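Local coordinates for glutathione reductase (PDB 3O0H), which probably catalyses the NADPH-dependent reduction of glutathione disulfide to glutathione, using a bound FAD and a redox-active cysteine pair, at residues G329-L333 with T334-I338. Numbering follows the deposited sequence.
With FAD (flavin-adenine dinucleotide), chain H.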
ATOM      1  N   GLY B 329      12.275  17.050  22.636  1.00 11.92           N
ATOM      2  CA  GLY B 329      13.570  16.759  22.051  1.00 11.87           C
ATOM      3  C   GLY B 329      13.704  15.443  21.308  1.00 12.59           C
ATOM      4  O   GLY B 329      14.750  15.157  20.730  1.00 13.80           O
ATOM      5  N   HIS B 330      12.676  14.620  21.342  1.00 13.16           N
ATOM      6  CA  HIS B 330      12.735  13.364  20.572  1.00 13.95           C
ATOM      7  C   HIS B 330      12.379  13.611  19.105  1.00 12.86           C
ATOM      8  O   HIS B 330      12.151  14.743  18.694  1.00 12.29           O
ATOM      9  CB  HIS B 330      11.839  12.305  21.173  1.00 13.47           C
ATOM     10  CG  HIS B 330      10.390  12.683  21.225  1.00 10.85           C
ATOM     11  ND1 HIS B 330       9.684  13.061  20.103  1.00 14.65           N
ATOM     12  CD2 HIS B 330       9.506  12.667  22.244  1.00 10.70           C
ATOM     13  CE1 HIS B 330       8.427  13.297  20.441  1.00 15.07           C
ATOM     14  NE2 HIS B 330       8.288  13.056  21.732  1.00 11.45           N
ATOM     15  N   ILE B 331      12.365  12.530  18.315  1.00 14.04           N
ATOM     16  CA  ILE B 331      12.089  12.620  16.866  1.00 14.00           C
ATOM     17  C   ILE B 331      10.794  13.400  16.670  1.00 13.03           C
ATOM     18  O   ILE B 331       9.805  13.211  17.396  1.00 12.24           O
ATOM     19  CB  ILE B 331      12.032  11.180  16.224  1.00 15.11           C
ATOM     20  CG1 ILE B 331      11.956  11.236  14.691  1.00 16.05           C
ATOM     21  CG2 ILE B 331      10.898  10.356  16.793  1.00 16.42           C
ATOM     22  CD1 ILE B 331      12.348   9.922  14.036  1.00 19.15           C
ATOM     23  N   GLN B 332      10.793  14.259  15.663  1.00 12.71           N
ATOM     24  CA  GLN B 332       9.717  15.193  15.481  1.00 11.79           C
ATOM     25  C   GLN B 332       8.700  14.603  14.504  1.00 12.05           C
ATOM     26  O   GLN B 332       8.829  14.746  13.266  1.00 12.25           O
ATOM     27  CB  GLN B 332      10.301  16.509  14.964  1.00 13.26           C
ATOM     28  CG  GLN B 332      11.212  17.194  15.964  1.00 14.23           C
ATOM     29  CD  GLN B 332      11.941  18.398  15.385  1.00 18.40           C
ATOM     30  OE1 GLN B 332      11.697  18.819  14.237  1.00 18.82           O
ATOM     31  NE2 GLN B 332      12.803  18.987  16.186  1.00 16.54           N
ATOM     32  N   LEU B 333       7.702  13.943  15.072  1.00 11.91           N
ATOM     33  CA  LEU B 333       6.650  13.273  14.309  1.00 12.96           C
ATOM     34  C   LEU B 333       5.315  13.448  15.010  1.00 12.30           C
ATOM     35  O   LEU B 333       5.185  13.368  16.261  1.00 12.72           O
ATOM     36  CB  LEU B 333       6.942  11.759  14.161  1.00 12.35           C
ATOM     37  CG  LEU B 333       8.207  11.303  13.428  1.00 14.29           C
ATOM     38  CD1 LEU B 333       8.557   9.817  13.751  1.00 13.51           C
ATOM     39  CD2 LEU B 333       8.206  11.548  11.889  1.00 13.70           C
ATOM     40  N   THR B 334       4.281  13.623  14.213  1.00 12.79           N
ATOM     41  CA  THR B 334       2.980  13.816  14.766  1.00 13.03           C
ATOM     42  C   THR B 334       2.487  12.580  15.546  1.00 12.53           C
ATOM     43  O   THR B 334       1.962  12.722  16.627  1.00 11.33           O
ATOM     44  CB  THR B 334       1.993  14.239  13.693  1.00 14.03           C
ATOM     45  OG1 THR B 334       2.114  15.664  13.506  1.00 14.51           O
ATOM     46  CG2 THR B 334       0.542  13.885  14.102  1.00 13.94           C
ATOM     47  N   PRO B 335       2.656  11.378  15.010  1.00 12.64           N
ATOM     48  CA  PRO B 335       2.166  10.234  15.781  1.00 13.50           C
ATOM     49  C   PRO B 335       2.853  10.047  17.117  1.00 13.83           C
ATOM     50  O   PRO B 335       2.226   9.560  18.079  1.00 16.33           O
ATOM     51  CB  PRO B 335       2.465   9.056  14.866  1.00 14.43           C
ATOM     52  CG  PRO B 335       2.499   9.639  13.517  1.00 14.99           C
ATOM     53  CD  PRO B 335       3.050  10.972  13.646  1.00 12.90           C
ATOM     54  N   VAL B 336       4.105  10.455  17.199  1.00 12.02           N
ATOM     55  CA  VAL B 336       4.845  10.365  18.437  1.00 13.02           C
ATOM     56  C   VAL B 336       4.341  11.389  19.457  1.00 12.04           C
ATOM     57  O   VAL B 336       4.226  11.089  20.634  1.00 10.65           O
ATOM     58  CB  VAL B 336       6.321  10.487  18.206  1.00 12.59           C
ATOM     59  CG1 VAL B 336       7.080  10.358  19.534  1.00 16.10           C
ATOM     60  CG2 VAL B 336       6.804   9.365  17.249  1.00 14.44           C
ATOM     61  N   ALA B 337       4.064  12.613  18.992  1.00 12.27           N
ATOM     62  CA  ALA B 337       3.422  13.624  19.850  1.00 13.31           C
ATOM     63  C   ALA B 337       2.053  13.161  20.397  1.00 13.02           C
ATOM     64  O   ALA B 337       1.722  13.397  21.548  1.00 13.49           O
ATOM     65  CB  ALA B 337       3.251  14.952  19.091  1.00 14.41           C
ATOM     66  N   ILE B 338       1.244  12.505  19.560  1.00 13.08           N
ATOM     67  CA  ILE B 338      -0.061  11.931  19.989  1.00 12.85           C
ATOM     68  C   ILE B 338       0.172  10.829  21.052  1.00 13.84           C
ATOM     69  O   ILE B 338      -0.529  10.776  22.090  1.00 13.09           O
ATOM     70  CB  ILE B 338      -0.897  11.421  18.738  1.00 13.62           C
ATOM     71  CG1 ILE B 338      -1.299  12.643  17.856  1.00 13.14           C
ATOM     72  CG2 ILE B 338      -2.127  10.585  19.204  1.00 16.61           C
ATOM     73  CD1 ILE B 338      -1.843  12.333  16.422  1.00 14.24           C
TER
HETATM   74  PA  FAD H 500       2.902  21.377  17.182  1.00 12.80           P
HETATM   75  O1A FAD H 500       3.959  22.106  16.410  1.00 12.38           O
HETATM   76  O2A FAD H 500       1.952  20.579  16.331  1.00 12.81           O
HETATM   77  O5B FAD H 500       2.051  22.347  18.123  1.00 11.58           O
HETATM   78  C5B FAD H 500       2.611  23.362  18.929  1.00 12.86           C
HETATM   79  C4B FAD H 500       1.565  24.457  18.986  1.00 11.36           C
HETATM   80  O4B FAD H 500       1.840  25.375  20.033  1.00 13.53           O
HETATM   81  C3B FAD H 500       1.462  25.282  17.708  1.00 11.40           C
HETATM   82  O3B FAD H 500       0.104  25.329  17.259  1.00 14.23           O
HETATM   83  C2B FAD H 500       1.942  26.665  18.109  1.00 13.87           C
HETATM   84  O2B FAD H 500       1.240  27.668  17.415  1.00 13.57           O
HETATM   85  C1B FAD H 500       1.615  26.740  19.562  1.00 12.14           C
HETATM   86  N9A FAD H 500       2.467  27.484  20.504  1.00 11.65           N
HETATM   87  C8A FAD H 500       3.821  27.411  20.648  1.00  9.30           C
HETATM   88  N7A FAD H 500       4.171  28.140  21.719  1.00  9.28           N
HETATM   89  C5A FAD H 500       3.028  28.668  22.250  1.00  9.21           C
HETATM   90  C6A FAD H 500       2.774  29.412  23.371  1.00 11.56           C
HETATM   91  N6A FAD H 500       3.744  29.852  24.187  1.00 11.03           N
HETATM   92  N1A FAD H 500       1.477  29.762  23.661  1.00 11.19           N
HETATM   93  C2A FAD H 500       0.458  29.321  22.849  1.00 13.23           C
HETATM   94  N3A FAD H 500       0.701  28.555  21.758  1.00 12.87           N
HETATM   95  C4A FAD H 500       1.973  28.211  21.513  1.00 11.87           C
HETATM   96  N1  FAD H 500       5.406  14.736  11.045  1.00 13.72           N
HETATM   97  C2  FAD H 500       4.952  13.498  10.636  1.00 11.18           C
HETATM   98  O2  FAD H 500       4.709  12.567  11.445  1.00 12.68           O
HETATM   99  N3  FAD H 500       4.753  13.275   9.331  1.00 12.28           N
HETATM  100  C4  FAD H 500       4.948  14.249   8.366  1.00 14.17           C
HETATM  101  O4  FAD H 500       4.692  13.947   7.193  1.00 13.93           O
HETATM  102  C4X FAD H 500       5.407  15.503   8.769  1.00 11.92           C
HETATM  103  N5  FAD H 500       5.604  16.516   7.871  1.00 14.92           N
HETATM  104  C5X FAD H 500       6.022  17.760   8.344  1.00 11.58           C
HETATM  105  C6  FAD H 500       6.232  18.764   7.415  1.00 11.57           C
HETATM  106  C7  FAD H 500       6.635  20.028   7.825  1.00 12.69           C
HETATM  107  C7M FAD H 500       6.837  21.100   6.769  1.00 14.26           C
HETATM  108  C8  FAD H 500       6.822  20.286   9.169  1.00 10.10           C
HETATM  109  C8M FAD H 500       7.300  21.644   9.640  1.00 10.35           C
HETATM  110  C9  FAD H 500       6.639  19.274  10.105  1.00  9.20           C
HETATM  111  C9A FAD H 500       6.241  17.999   9.688  1.00  8.53           C
HETATM  112  N10 FAD H 500       6.035  16.961  10.579  1.00 12.23           N
HETATM  113  C10 FAD H 500       5.602  15.739  10.129  1.00 12.02           C
HETATM  114  C1' FAD H 500       6.255  17.118  12.032  1.00 10.35           C
HETATM  115  C2' FAD H 500       4.999  17.395  12.819  1.00 12.33           C
HETATM  116  O2' FAD H 500       4.435  18.607  12.356  1.00 12.21           O
HETATM  117  C3' FAD H 500       5.378  17.521  14.272  1.00 10.98           C
HETATM  118  O3' FAD H 500       6.191  16.458  14.733  1.00 12.45           O
HETATM  119  C4' FAD H 500       4.140  17.712  15.122  1.00 13.31           C
HETATM  120  O4' FAD H 500       3.421  18.845  14.628  1.00 14.55           O
HETATM  121  C5' FAD H 500       4.515  17.964  16.577  1.00 11.45           C
HETATM  122  O5' FAD H 500       3.327  18.078  17.392  1.00 11.35           O
HETATM  123  P   FAD H 500       3.457  18.997  18.701  1.00 10.72           P
HETATM  124  O1P FAD H 500       2.197  18.876  19.530  1.00 14.03           O
HETATM  125  O2P FAD H 500       4.721  18.636  19.450  1.00 10.01           O
HETATM  126  O3P FAD H 500       3.718  20.492  18.243  1.00 10.76           O
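V336 lays its CG1 methyl over one face of the H330 imidazole, 3.8 Å from the ring centroid and 29° off the ring normal, which meets the geometry of a CH-pi contact. CG1 stands anti to the backbone N (chi1 -179°), and this rotamer carries the methyl to the ring while CG2 turns to L333, 3.9 Å from both its CB and its CD1. Two polar contacts fix the rotation of the imidazole: H330 ND1 donates to the carbonyl O of I331, 2.7 Å away and only 8° out of the ring plane, and NE2 is hydrogen-bonded to D340 OD2, further along the same helix. Y358 also meets this ring.

L333 occupies the N-cap position, and its carbonyl O accepts A337 N at 3.0 Å in a nearly straight bond; the amide of V336 adds a weak one. On the other side of the same peptide, T334 N donates to FAD O2 at 3.0 Å. P335 CD lies 3.2 Å from that same O2, and L333 CD2 closes in on it at 3.7 Å. T334 OG1, hydrogen-bonded to S36 OG, lies beside the ribityl chain.

A helix N-terminus directed at the pyrimidine end of the isoalloxazine is characteristic of the FAD site in glutathione reductase-type flavoenzymes; its dipole would probably help stabilise negative charge on the reduced flavin.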